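Local coordinates for putative alcohol dehydrogenase (PDB 4J6F), which probably oxidises alcohols with a nicotinamide adenine dinucleotide cofactor, in the manner of medium-chain dehydrogenases, at residues 206-211 with 274-279; 116-121 with 132-137; 139-144 with 331-336; 35-40 with 48-53; 283-288 with 305-310. All coordinates share one frame; numbering follows the deposited sequence.

In the fold
The five contacts sample both halves of a medium-chain dehydrogenase/reductase subunit. Contacts 1 and 5 belong to the Rossmann-type half, with centres about 19 Å apart, and strand 277-280 of contact 1 leads into the helix of contact 5. Contact 2 lies in the GroES-like half, its centre about 38 Å from that of contact 1 and on the other side of the chain's centre. Contact 4, an N-terminal hairpin, is about 22 Å from contact 2 between centres. Contact 3 joins distant parts of the chain and touches contact 2, where Phe336 packs on Asp137 and Met135. Bound glycerol, probably from the crystallisation liquor, is found near Arg333 and at Asp137.

Contact 1 (206-211 with 274-279); sequences AGETVL and PIDVVA
Pro274 begins the second segment at its margin, and its carbonyl O lies 3.9 Å from Thr209 CB. Ile275 reaches across with two branches. Its CD1 meets Thr209 CG2, and its CG2 lies against Leu211 CB. Asp276 OD2 accepts from Thr209 N at 2.8 Å through its anti lone pair, and the bond is nearly straight at 168°. The torsion that sets CG beside the aspartate's own backbone N (chi1 -62°) brings OD2 to this N-H. OD1 forms a salt bridge with Arg295. The carboxylate also stacks on that of Glu208, which is bound by Arg299 and Ala205 N; the arginines probably offset the like charges. Replacing Asp276 by alanine removes the carboxylate, which would probably leave Thr209 N without its acceptor and Arg295 without this charge partner. Asp276 N and Val277 N both donate to Thr209 O. Here the parallel pairing of two central strands in the Rossmann-type sheet begins. Val277 O accepts from Leu211 N at 2.7 Å, while Val277 CG1 packs on Val210 CG2. Val278 CG2 touches Leu211 CB on the other face, which helix 287-293 covers. Ala279 N donates to Leu211 O at 2.7 Å, and Ala279 CB lies 4.0 Å from Val210 CG2.

Contact 2 (116-121 with 132-137); sequences GHIVAV and ERVMVD
Gly116 O accepts from Val134 N at 2.8 Å, in a nearly straight bond of 169°. Gly116 N returns a bond to Val134 O at 3.0 Å, so the two residues form an antiparallel hydrogen-bonded pair. Arg133 CA also brings its hydrogen toward Gly116 O. One step along, His117 and Arg133 form a non-hydrogen-bonded pair. Beyond them Ile118 N donates to Glu132 O at 3.1 Å. The same oxygen receives a CA-H...O contact from His117 CA.

The pairing belongs to the beta hairpin of strands 113-121 and 133-140, in the GroES-like half of the subunit. On one face of the sheet, the His117 ring lies against the aliphatic start of Arg133. Arg133 CG is 3.7 Å from His117 CE1, and Arg133 CA sits over one ring face near its rim. With chi1 at -165°, Arg133 swings CG away from its own N and beside the imidazole, before the chain bends away. The ring and guanidinium planes stay 39° apart and do not stack. At the polar ends, His117 NE2 is hydrogen-bonded to Asp182 OD2, while Arg133 NH2 forms a salt bridge with Asp182 OD1 and also bonds to Leu180 O. A leucine in place of His117 would probably leave Asp182 OD2 without this partner and the Arg133 methylenes without a flat surface to rest on.

On the other face, Ile118 CD1 packs 4.0 Å from Val134 CG1, the two side chains crossing at about a right angle. The carboxylate of Asp182 thus bridges neighbouring strands through one residue of each, and Arg133 shares its negative charge.

Contact 3 (139-144 with 331-336); sequences SIYNRD and GSRADF
The start of helix 333-344 meets the chain just after strand 133-140 through a cation-pi stack between Arg333 and Tyr141. The guanidinium lies over one face of the phenol ring, with centres 4.2 Å apart and planes at 28°. It is off-centre, with NH2 3.5 Å from Tyr141 CD2. Nearer the helix, Arg333 CG covers the same face in a CH-pi contact, 3.7 Å from the ring centroid. A bend at chi3 (-126°) takes the arginine chain across the ring from the hydroxyl end toward Tyr141 CB. The opposite face of the ring is covered by Ser139 CB near the rim.

The helix start itself is a capping box. Ser332 is the N-cap, and its OG accepts from Asp335 N at 3.2 Å. Asp335 OD2 in turn accepts from Ser332 N at 2.9 Å. This caps the first turn of the helix, from which Arg333 reaches the tyrosine. Asp335 also forms salt bridges with Arg338 and Arg197.

Gly331 O lies at the edge of the Tyr141 ring, 3.6 Å from CE1. A water donates to this oxygen at 2.6 Å and also to Ser139 OG at 2.8 Å, so it joins the two segments beside the stack. Tyr141 OH is hydrogen-bonded to Asp137 OD2, which ties the far end of the ring back to the preceding strand 133-140. Phe336, one turn into the helix, brings CB near this hydroxyl.

Contact 4 (35-40 with 48-53); sequences TAVLLT and LVYSRD
Thr35 CG2 lies against the phenol end of Tyr50, close to OH, CZ and CE1. The methyl comes in obliquely. A chi1 of -68° puts OG1 beside the threonine's backbone N and so CG2 anti to it, where it meets the Tyr50 ring. Next to it, Val37 CG2 meets the ring edge in plane, 3.8 Å from Tyr50 CD1. The two methyls therefore follow one side of the tyrosine from its tip inward. The other methyl of Val37, CG1, faces Leu48 CB at 4.0 Å. Val37 is thus a forked bump seated between Tyr50 and Leu48. Leu39 CD1 continues the row by meeting Leu48 CD2 at 4.0 Å.

The opposite face carries Leu38, Val49 and Ser51. Leu38 CD1 lies over the side chain of Ser51, 3.4 Å from its OG. Separately, at the turn end, Thr40 CG2 rests on Val49 CG2 at 3.9 Å, the side chains crossing at about a right angle.

The backbones hold this antiparallel hairpin together through two hydrogen-bonded pairs. Ala36 N and O bond with Ser51 O and N, and Leu38 N and O bond with Val49 O and N. The straightest is Leu38 N to Val49 O, at 2.8 Å and 175°. Beyond Ser51 the chain turns a corner at Arg52, whose CG lies alongside Thr35 OG1.

Strand 33-39 is the middle strand of a small antiparallel sheet, between 48-51 and 53-55. Helix 361-370 packs Phe361 on Val37 and Leu48, while Arg81 of helix 75-82 touches Leu39 and Leu48.

Contact 5 (283-288 with 305-310); sequences GGPLFN and AIAGPV
Gly283 and Gly284 run close to the loop 305-310, where the chain leads into helix 287-293 in the Rossmann-type half. The loop follows strand 299-302 of the same sheet. The close part is nearly all backbone. Gly283 CA lies 4.0 Å from Ala305 CB, and a side chain on Gly283 would run into that methyl. Gly284 CA is likewise 4.0 Å from Ala307 C, and any CB on Gly284 would meet Ala307 O and its own neighbour Pro285 CD. Both glycines have positive phi (60° and 57°), a further reason for glycine at each place. The peptide between Ala307 and Gly308, which faces Gly284, is modelled cis.

The outer side is looser. The Pro285 ring and the Ala307 methyl lie at the surface of the assembly and approach no nearer than 4.4 Å, between Pro285 CD and Ala307 CB. Past the loop, Val310 pairs antiparallel with a strand of the second subunit, so the sheet runs on across the interface. Ala305 and Pro309 pack there on Leu315 and Arg316 of that subunit. Between the two segments there is one direct polar link, a weak bond from Gly284 N to Gly308 O, 2.8 Å long but bent to 129° at the hydrogen.

Contact 1 (206-211 with 274-279)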
# COMPACT_ATOMS: atom_id res chain seq x y z
N ALA A 206 -0.46 13.35 15.13
CA ALA A 206 -1.08 13.67 16.42
C ALA A 206 -2.60 13.66 16.31
O ALA A 206 -3.16 14.16 15.32
CB ALA A 206 -0.61 15.03 16.90
N GLY A 207 -3.27 13.06 17.29
CA GLY A 207 -4.73 12.96 17.30
C GLY A 207 -5.36 11.82 16.50
O GLY A 207 -6.54 11.51 16.67
N GLU A 208 -4.58 11.18 15.62
CA GLU A 208 -5.09 10.04 14.87
C GLU A 208 -5.16 8.75 15.71
O GLU A 208 -4.52 8.64 16.75
CB GLU A 208 -4.26 9.84 13.61
CG GLU A 208 -4.63 10.82 12.50
CD GLU A 208 -3.87 10.53 11.21
OE1 GLU A 208 -2.74 10.01 11.29
OE2 GLU A 208 -4.40 10.83 10.12
N THR A 209 -5.96 7.78 15.25
CA THR A 209 -6.05 6.50 15.96
C THR A 209 -5.32 5.38 15.21
O THR A 209 -5.51 5.19 14.00
CB THR A 209 -7.51 6.08 16.21
OG1 THR A 209 -8.19 7.11 16.94
CG2 THR A 209 -7.57 4.79 17.05
N VAL A 210 -4.49 4.64 15.94
CA VAL A 210 -3.83 3.49 15.35
C VAL A 210 -4.28 2.20 16.03
O VAL A 210 -4.23 2.08 17.26
CB VAL A 210 -2.29 3.64 15.33
CG1 VAL A 210 -1.73 3.97 16.71
CG2 VAL A 210 -1.63 2.40 14.77
N LEU A 211 -4.77 1.24 15.24
CA LEU A 211 -5.07 -0.09 15.76
C LEU A 211 -3.83 -0.99 15.60
O LEU A 211 -3.29 -1.12 14.48
CB LEU A 211 -6.28 -0.70 15.04
CG LEU A 211 -6.84 -2.03 15.55
CD1 LEU A 211 -7.43 -1.88 16.94
CD2 LEU A 211 -7.89 -2.58 14.60
N PRO A 274 -13.13 6.83 14.10
CA PRO A 274 -12.72 5.88 13.07
C PRO A 274 -11.22 5.56 13.17
O PRO A 274 -10.44 6.35 13.72
CB PRO A 274 -13.06 6.60 11.75
CG PRO A 274 -13.79 7.84 12.14
CD PRO A 274 -13.34 8.17 13.53
N ILE A 275 -10.84 4.40 12.65
CA ILE A 275 -9.47 3.95 12.71
C ILE A 275 -8.72 4.50 11.52
O ILE A 275 -9.06 4.22 10.38
CB ILE A 275 -9.39 2.41 12.72
CG1 ILE A 275 -10.17 1.83 13.90
CG2 ILE A 275 -7.94 1.94 12.73
CD1 ILE A 275 -9.72 2.32 15.27
N ASP A 276 -7.68 5.29 11.79
CA ASP A 276 -6.91 5.95 10.75
C ASP A 276 -5.84 5.02 10.20
O ASP A 276 -5.57 5.00 9.00
CB ASP A 276 -6.26 7.22 11.31
CG ASP A 276 -7.30 8.24 11.77
OD1 ASP A 276 -8.09 8.71 10.92
OD2 ASP A 276 -7.34 8.55 12.99
N VAL A 277 -5.24 4.25 11.10
CA VAL A 277 -4.09 3.42 10.77
C VAL A 277 -4.22 2.08 11.46
O VAL A 277 -4.62 2.01 12.62
CB VAL A 277 -2.76 4.07 11.20
CG1 VAL A 277 -1.61 3.10 10.98
CG2 VAL A 277 -2.52 5.38 10.44
N VAL A 278 -3.87 1.03 10.73
CA VAL A 278 -3.71 -0.27 11.31
C VAL A 278 -2.24 -0.62 11.21
O VAL A 278 -1.65 -0.53 10.14
CB VAL A 278 -4.57 -1.32 10.59
CG1 VAL A 278 -4.10 -2.74 10.90
CG2 VAL A 278 -6.03 -1.16 10.97
N ALA A 279 -1.65 -0.96 12.36
CA ALA A 279 -0.31 -1.52 12.46
C ALA A 279 -0.49 -3.01 12.74
O ALA A 279 -0.96 -3.40 13.82
CB ALA A 279 0.47 -0.84 13.58

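Contact 2 (116-121 with 132-137)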
# COMPACT_ATOMS: atom_id res chain seq x y z
N GLY A 116 26.93 -2.59 25.22
CA GLY A 116 28.21 -2.96 25.82
C GLY A 116 29.16 -1.80 26.10
O GLY A 116 28.79 -0.63 26.00
N HIS A 117 30.40 -2.15 26.44
CA HIS A 117 31.46 -1.19 26.77
C HIS A 117 32.62 -1.31 25.78
O HIS A 117 33.14 -2.41 25.56
CB HIS A 117 31.91 -1.40 28.22
CG HIS A 117 30.83 -1.13 29.22
ND1 HIS A 117 30.79 0.00 30.00
CD2 HIS A 117 29.70 -1.83 29.51
CE1 HIS A 117 29.70 -0.02 30.75
NE2 HIS A 117 29.02 -1.12 30.47
N ILE A 118 33.00 -0.20 25.16
CA ILE A 118 34.09 -0.21 24.20
C ILE A 118 35.37 -0.53 24.94
O ILE A 118 35.73 0.18 25.88
CB ILE A 118 34.24 1.14 23.50
CG1 ILE A 118 32.94 1.53 22.79
CG2 ILE A 118 35.43 1.11 22.54
CD1 ILE A 118 33.05 2.74 21.90
N VAL A 119 36.06 -1.59 24.54
CA VAL A 119 37.29 -2.00 25.21
C VAL A 119 38.53 -1.88 24.32
O VAL A 119 39.64 -1.85 24.82
CB VAL A 119 37.20 -3.44 25.77
CG1 VAL A 119 36.19 -3.50 26.91
CG2 VAL A 119 36.82 -4.43 24.69
N ALA A 120 38.33 -1.84 23.01
CA ALA A 120 39.43 -1.75 22.05
C ALA A 120 38.94 -0.91 20.88
O ALA A 120 37.74 -0.88 20.60
CB ALA A 120 39.82 -3.13 21.57
N VAL A 121 39.88 -0.26 20.20
CA VAL A 121 39.51 0.48 19.00
C VAL A 121 40.44 0.21 17.82
O VAL A 121 41.61 -0.06 18.01
CB VAL A 121 39.39 2.00 19.26
CG1 VAL A 121 38.53 2.27 20.48
CG2 VAL A 121 40.76 2.65 19.42
N GLU A 132 33.44 3.72 27.17
CA GLU A 132 32.09 4.22 26.95
C GLU A 132 31.06 3.11 26.95
O GLU A 132 31.33 2.00 26.48
CB GLU A 132 32.01 4.97 25.64
CG GLU A 132 32.34 6.44 25.76
CD GLU A 132 32.57 7.10 24.41
OE1 GLU A 132 32.09 6.59 23.38
OE2 GLU A 132 33.26 8.15 24.39
N ARG A 133 29.87 3.42 27.47
CA ARG A 133 28.73 2.51 27.46
C ARG A 133 27.93 2.84 26.21
O ARG A 133 27.39 3.95 26.06
CB ARG A 133 27.91 2.69 28.74
CG ARG A 133 26.90 1.59 29.02
CD ARG A 133 25.54 1.84 28.36
NE ARG A 133 24.91 3.12 28.73
CZ ARG A 133 23.95 3.27 29.65
NH1 ARG A 133 23.44 4.48 29.88
NH2 ARG A 133 23.48 2.22 30.32
N VAL A 134 27.86 1.89 25.28
CA VAL A 134 27.18 2.11 24.01
C VAL A 134 26.00 1.19 23.73
O VAL A 134 25.99 0.01 24.09
CB VAL A 134 28.15 2.07 22.81
CG1 VAL A 134 29.17 3.19 22.92
CG2 VAL A 134 28.82 0.70 22.68
N MSE A 135 25.00 1.78 23.09
CA MSE A 135 23.91 1.05 22.48
C MSE A 135 24.24 0.94 21.02
O MSE A 135 24.46 1.96 20.36
CB MSE A 135 22.67 1.90 22.65
CG MSE A 135 21.43 1.12 22.27
SE MSE A 135 19.96 2.42 22.16
CE MSE A 135 19.21 1.86 20.43
N VAL A 136 24.30 -0.29 20.53
CA VAL A 136 24.60 -0.56 19.12
C VAL A 136 23.39 -0.29 18.22
O VAL A 136 22.28 -0.75 18.49
CB VAL A 136 25.00 -2.03 18.94
CG1 VAL A 136 25.06 -2.40 17.46
CG2 VAL A 136 26.34 -2.30 19.61
N ASP A 137 23.61 0.47 17.14
CA ASP A 137 22.63 0.53 16.06
C ASP A 137 22.91 -0.67 15.16
O ASP A 137 23.95 -0.73 14.51
CB ASP A 137 22.77 1.83 15.28
CG ASP A 137 21.92 1.85 14.01
OD1 ASP A 137 21.21 0.86 13.72
OD2 ASP A 137 21.97 2.87 13.30

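Contact 3 (139-144 with 331-336)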
# COMPACT_ATOMS: atom_id res chain seq x y z
N SER A 139 21.91 -1.56 12.36
CA SER A 139 21.74 -1.37 10.91
C SER A 139 23.03 -1.38 10.12
O SER A 139 24.00 -0.76 10.53
CB SER A 139 21.05 -0.06 10.61
OG SER A 139 19.84 0.04 11.32
N ILE A 140 23.04 -2.11 9.01
CA ILE A 140 24.06 -1.93 7.97
C ILE A 140 23.32 -1.26 6.82
O ILE A 140 22.47 -1.87 6.21
CB ILE A 140 24.68 -3.25 7.50
CG1 ILE A 140 25.19 -4.05 8.69
CG2 ILE A 140 25.80 -3.00 6.50
CD1 ILE A 140 25.35 -5.53 8.38
N TYR A 141 23.60 0.01 6.56
CA TYR A 141 22.78 0.73 5.60
C TYR A 141 23.19 0.42 4.19
O TYR A 141 22.33 0.33 3.31
CB TYR A 141 22.85 2.23 5.86
CG TYR A 141 22.22 2.61 7.16
CD1 TYR A 141 20.84 2.80 7.25
CD2 TYR A 141 22.98 2.73 8.32
CE1 TYR A 141 20.24 3.13 8.45
CE2 TYR A 141 22.39 3.05 9.53
CZ TYR A 141 21.03 3.25 9.59
OH TYR A 141 20.44 3.58 10.78
N ASN A 142 24.48 0.40 3.94
CA ASN A 142 25.00 0.04 2.64
C ASN A 142 24.77 1.13 1.61
O ASN A 142 25.04 0.94 0.44
CB ASN A 142 24.39 -1.27 2.18
CG ASN A 142 25.08 -2.45 2.79
OD1 ASN A 142 26.29 -2.49 2.89
ND2 ASN A 142 24.30 -3.43 3.21
N ARG A 143 24.30 2.28 2.07
CA ARG A 143 24.16 3.44 1.20
C ARG A 143 24.54 4.69 1.97
O ARG A 143 24.57 4.68 3.20
CB ARG A 143 22.74 3.58 0.68
CG ARG A 143 22.21 2.35 -0.02
CD ARG A 143 20.86 2.64 -0.62
NE ARG A 143 20.98 3.67 -1.63
CZ ARG A 143 21.39 3.45 -2.88
NH1 ARG A 143 21.49 4.45 -3.73
NH2 ARG A 143 21.68 2.21 -3.27
N ASP A 144 24.84 5.77 1.25
CA ASP A 144 25.09 7.04 1.90
C ASP A 144 23.81 7.87 2.02
O ASP A 144 23.66 8.64 2.97
CB ASP A 144 26.20 7.81 1.18
CG ASP A 144 27.57 7.15 1.34
OD1 ASP A 144 27.92 6.70 2.46
OD2 ASP A 144 28.31 7.10 0.34
N GLY A 331 14.80 0.73 9.61
CA GLY A 331 14.51 2.16 9.53
C GLY A 331 15.70 2.96 9.07
O GLY A 331 16.77 2.43 8.82
N SER A 332 15.51 4.27 8.94
CA SER A 332 16.57 5.13 8.43
C SER A 332 17.39 5.70 9.58
O SER A 332 16.98 5.65 10.74
CB SER A 332 15.95 6.26 7.64
OG SER A 332 15.39 7.20 8.54
N ARG A 333 18.55 6.26 9.25
CA ARG A 333 19.38 6.97 10.24
C ARG A 333 18.60 8.01 11.03
O ARG A 333 18.78 8.12 12.24
CB ARG A 333 20.59 7.61 9.57
CG ARG A 333 21.57 6.62 9.00
CD ARG A 333 22.74 7.34 8.37
NE ARG A 333 22.90 6.88 7.00
CZ ARG A 333 23.85 6.06 6.60
NH1 ARG A 333 23.90 5.68 5.33
NH2 ARG A 333 24.77 5.64 7.46
N ALA A 334 17.75 8.78 10.36
CA ALA A 334 16.98 9.83 11.04
C ALA A 334 16.03 9.19 12.02
O ALA A 334 15.86 9.69 13.13
CB ALA A 334 16.21 10.69 10.04
N ASP A 335 15.43 8.07 11.61
CA ASP A 335 14.56 7.30 12.48
C ASP A 335 15.33 6.89 13.73
O ASP A 335 14.84 7.07 14.85
CB ASP A 335 13.96 6.10 11.75
CG ASP A 335 13.08 6.51 10.57
OD1 ASP A 335 12.40 7.55 10.68
OD2 ASP A 335 13.08 5.82 9.53
N PHE A 336 16.55 6.39 13.56
CA PHE A 336 17.36 5.98 14.69
C PHE A 336 17.69 7.14 15.63
O PHE A 336 17.67 6.98 16.86
CB PHE A 336 18.64 5.28 14.25
CG PHE A 336 19.41 4.69 15.40
CD1 PHE A 336 19.09 3.44 15.91
CD2 PHE A 336 20.45 5.40 16.00
CE1 PHE A 336 19.79 2.89 16.97
CE2 PHE A 336 21.15 4.86 17.07
CZ PHE A 336 20.82 3.61 17.56
O HOH W 1 17.79 0.08 9.42

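Contact 4 (35-40 with 48-53)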
# COMPACT_ATOMS: atom_id res chain seq x y z
N THR A 35 33.26 -16.92 24.57
CA THR A 35 32.04 -17.70 24.56
C THR A 35 31.02 -17.02 23.65
O THR A 35 30.92 -15.79 23.63
CB THR A 35 31.49 -17.78 26.00
OG1 THR A 35 32.37 -18.58 26.79
CG2 THR A 35 30.13 -18.42 26.03
N ALA A 36 30.30 -17.82 22.87
CA ALA A 36 29.26 -17.29 21.98
C ALA A 36 28.31 -18.39 21.59
O ALA A 36 28.68 -19.57 21.56
CB ALA A 36 29.87 -16.68 20.72
N VAL A 37 27.07 -17.99 21.31
CA VAL A 37 26.09 -18.92 20.78
C VAL A 37 26.13 -18.79 19.27
O VAL A 37 25.91 -17.71 18.73
CB VAL A 37 24.68 -18.65 21.34
CG1 VAL A 37 23.64 -19.42 20.54
CG2 VAL A 37 24.63 -19.01 22.82
N LEU A 38 26.46 -19.90 18.61
CA LEU A 38 26.66 -19.96 17.17
C LEU A 38 25.47 -20.57 16.45
O LEU A 38 24.98 -21.64 16.84
CB LEU A 38 27.90 -20.79 16.83
CG LEU A 38 29.29 -20.32 17.30
CD1 LEU A 38 30.34 -21.33 16.88
CD2 LEU A 38 29.62 -18.94 16.74
N LEU A 39 25.01 -19.89 15.40
CA LEU A 39 24.06 -20.46 14.46
C LEU A 39 24.84 -21.16 13.35
O LEU A 39 25.65 -20.54 12.66
CB LEU A 39 23.19 -19.36 13.88
CG LEU A 39 22.22 -19.79 12.77
CD1 LEU A 39 21.11 -20.64 13.37
CD2 LEU A 39 21.64 -18.58 12.07
N THR A 40 24.58 -22.46 13.17
CA THR A 40 25.43 -23.33 12.34
C THR A 40 24.78 -23.79 11.04
O THR A 40 25.41 -24.48 10.24
CB THR A 40 25.87 -24.57 13.14
OG1 THR A 40 24.73 -25.37 13.45
CG2 THR A 40 26.55 -24.17 14.44
N LEU A 48 21.68 -24.13 17.17
CA LEU A 48 22.35 -23.12 18.01
C LEU A 48 23.31 -23.78 18.99
O LEU A 48 22.86 -24.37 19.97
CB LEU A 48 21.36 -22.25 18.78
CG LEU A 48 20.32 -21.43 18.00
CD1 LEU A 48 19.18 -21.06 18.94
CD2 LEU A 48 20.91 -20.20 17.31
N VAL A 49 24.61 -23.67 18.74
CA VAL A 49 25.62 -24.29 19.61
C VAL A 49 26.34 -23.27 20.50
O VAL A 49 26.90 -22.28 20.01
CB VAL A 49 26.67 -25.07 18.78
CG1 VAL A 49 27.62 -25.82 19.70
CG2 VAL A 49 25.98 -26.03 17.83
N TYR A 50 26.30 -23.51 21.80
CA TYR A 50 27.02 -22.71 22.78
C TYR A 50 28.48 -23.10 22.71
O TYR A 50 28.82 -24.24 23.03
CB TYR A 50 26.47 -23.00 24.17
CG TYR A 50 27.04 -22.16 25.29
CD1 TYR A 50 26.77 -20.80 25.38
CD2 TYR A 50 27.81 -22.74 26.30
CE1 TYR A 50 27.27 -20.02 26.41
CE2 TYR A 50 28.33 -21.98 27.34
CZ TYR A 50 28.05 -20.62 27.40
OH TYR A 50 28.56 -19.85 28.44
N SER A 51 29.35 -22.17 22.30
CA SER A 51 30.78 -22.50 22.15
C SER A 51 31.67 -21.72 23.08
O SER A 51 31.38 -20.57 23.42
CB SER A 51 31.24 -22.30 20.72
OG SER A 51 30.33 -22.91 19.84
N ARG A 52 32.77 -22.36 23.48
CA ARG A 52 33.64 -21.80 24.51
C ARG A 52 34.98 -21.25 24.01
O ARG A 52 35.68 -20.57 24.76
CB ARG A 52 33.82 -22.76 25.69
CG ARG A 52 32.96 -22.37 26.88
CD ARG A 52 32.91 -23.46 27.94
NE ARG A 52 31.53 -23.89 28.14
CZ ARG A 52 31.15 -24.94 28.86
NH1 ARG A 52 32.05 -25.69 29.49
NH2 ARG A 52 29.85 -25.24 28.96
N ASP A 53 35.32 -21.51 22.75
CA ASP A 53 36.55 -20.93 22.21
C ASP A 53 36.43 -20.41 20.77
O ASP A 53 37.05 -20.92 19.84
CB ASP A 53 37.76 -21.86 22.38
CG ASP A 53 37.44 -23.28 21.99
OD1 ASP A 53 37.16 -23.52 20.80
OD2 ASP A 53 37.48 -24.16 22.88

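Contact 5 (283-288 with 305-310)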
# COMPACT_ATOMS: atom_id res chain seq x y z
N GLY A 283 -1.10 -10.55 10.89
CA GLY A 283 -1.54 -10.99 9.58
C GLY A 283 -2.43 -12.21 9.65
O GLY A 283 -3.29 -12.31 10.53
N GLY A 284 -2.21 -13.14 8.72
CA GLY A 284 -2.97 -14.39 8.68
C GLY A 284 -4.48 -14.24 8.57
O GLY A 284 -4.98 -13.49 7.73
N PRO A 285 -5.22 -14.94 9.45
CA PRO A 285 -6.68 -14.92 9.31
C PRO A 285 -7.30 -13.58 9.77
O PRO A 285 -8.47 -13.34 9.55
CB PRO A 285 -7.12 -16.08 10.21
CG PRO A 285 -6.05 -16.18 11.26
CD PRO A 285 -4.78 -15.56 10.72
N LEU A 286 -6.50 -12.72 10.39
CA LEU A 286 -6.97 -11.40 10.82
C LEU A 286 -6.96 -10.33 9.70
O LEU A 286 -7.64 -9.30 9.81
CB LEU A 286 -6.09 -10.92 11.98
CG LEU A 286 -6.75 -10.49 13.29
CD1 LEU A 286 -7.41 -11.68 13.97
CD2 LEU A 286 -5.69 -9.86 14.18
N PHE A 287 -6.21 -10.58 8.63
CA PHE A 287 -5.86 -9.56 7.66
C PHE A 287 -7.05 -8.88 7.01
O PHE A 287 -7.14 -7.66 6.97
CB PHE A 287 -4.97 -10.16 6.57
CG PHE A 287 -4.58 -9.18 5.51
CD1 PHE A 287 -3.64 -8.19 5.77
CD2 PHE A 287 -5.14 -9.25 4.25
CE1 PHE A 287 -3.27 -7.28 4.79
CE2 PHE A 287 -4.78 -8.34 3.26
CZ PHE A 287 -3.85 -7.35 3.54
N ASN A 288 -7.97 -9.70 6.48
CA ASN A 288 -9.14 -9.17 5.82
C ASN A 288 -10.00 -8.33 6.77
O ASN A 288 -10.57 -7.32 6.37
CB ASN A 288 -9.97 -10.27 5.19
CG ASN A 288 -11.14 -9.73 4.37
OD1 ASN A 288 -10.93 -9.01 3.39
ND2 ASN A 288 -12.37 -10.04 4.79
N ALA A 305 4.35 -10.78 10.23
CA ALA A 305 3.04 -11.37 10.36
C ALA A 305 3.24 -12.72 10.99
O ALA A 305 3.56 -13.70 10.31
CB ALA A 305 2.37 -11.52 8.99
N ILE A 306 2.99 -12.83 12.28
CA ILE A 306 3.37 -14.02 13.01
C ILE A 306 2.42 -15.19 12.77
O ILE A 306 2.61 -16.26 13.33
CB ILE A 306 3.51 -13.70 14.51
CG1 ILE A 306 4.50 -14.66 15.17
CG2 ILE A 306 2.16 -13.72 15.20
CD1 ILE A 306 5.01 -14.17 16.50
N ALA A 307 1.39 -14.99 11.95
CA ALA A 307 0.26 -15.93 11.91
C ALA A 307 -0.30 -16.59 10.61
O ALA A 307 -1.24 -17.38 10.73
CB ALA A 307 -0.90 -15.36 12.72
N GLY A 308 0.18 -16.34 9.39
CA GLY A 308 1.31 -15.53 9.04
C GLY A 308 1.14 -14.80 7.71
O GLY A 308 0.08 -14.20 7.42
N PRO A 309 2.17 -14.87 6.87
CA PRO A 309 2.45 -13.78 5.98
C PRO A 309 1.81 -13.86 4.60
O PRO A 309 1.85 -12.87 3.87
CB PRO A 309 3.98 -13.84 5.87
CG PRO A 309 4.34 -15.27 6.16
CD PRO A 309 3.12 -15.98 6.68
N VAL A 310 1.24 -15.00 4.23
CA VAL A 310 0.60 -15.14 2.94
C VAL A 310 -0.91 -14.97 3.11
O VAL A 310 -1.57 -15.81 3.72
CB VAL A 310 0.95 -16.50 2.29
CG1 VAL A 310 0.16 -16.73 1.00
CG2 VAL A 310 2.44 -16.58 2.01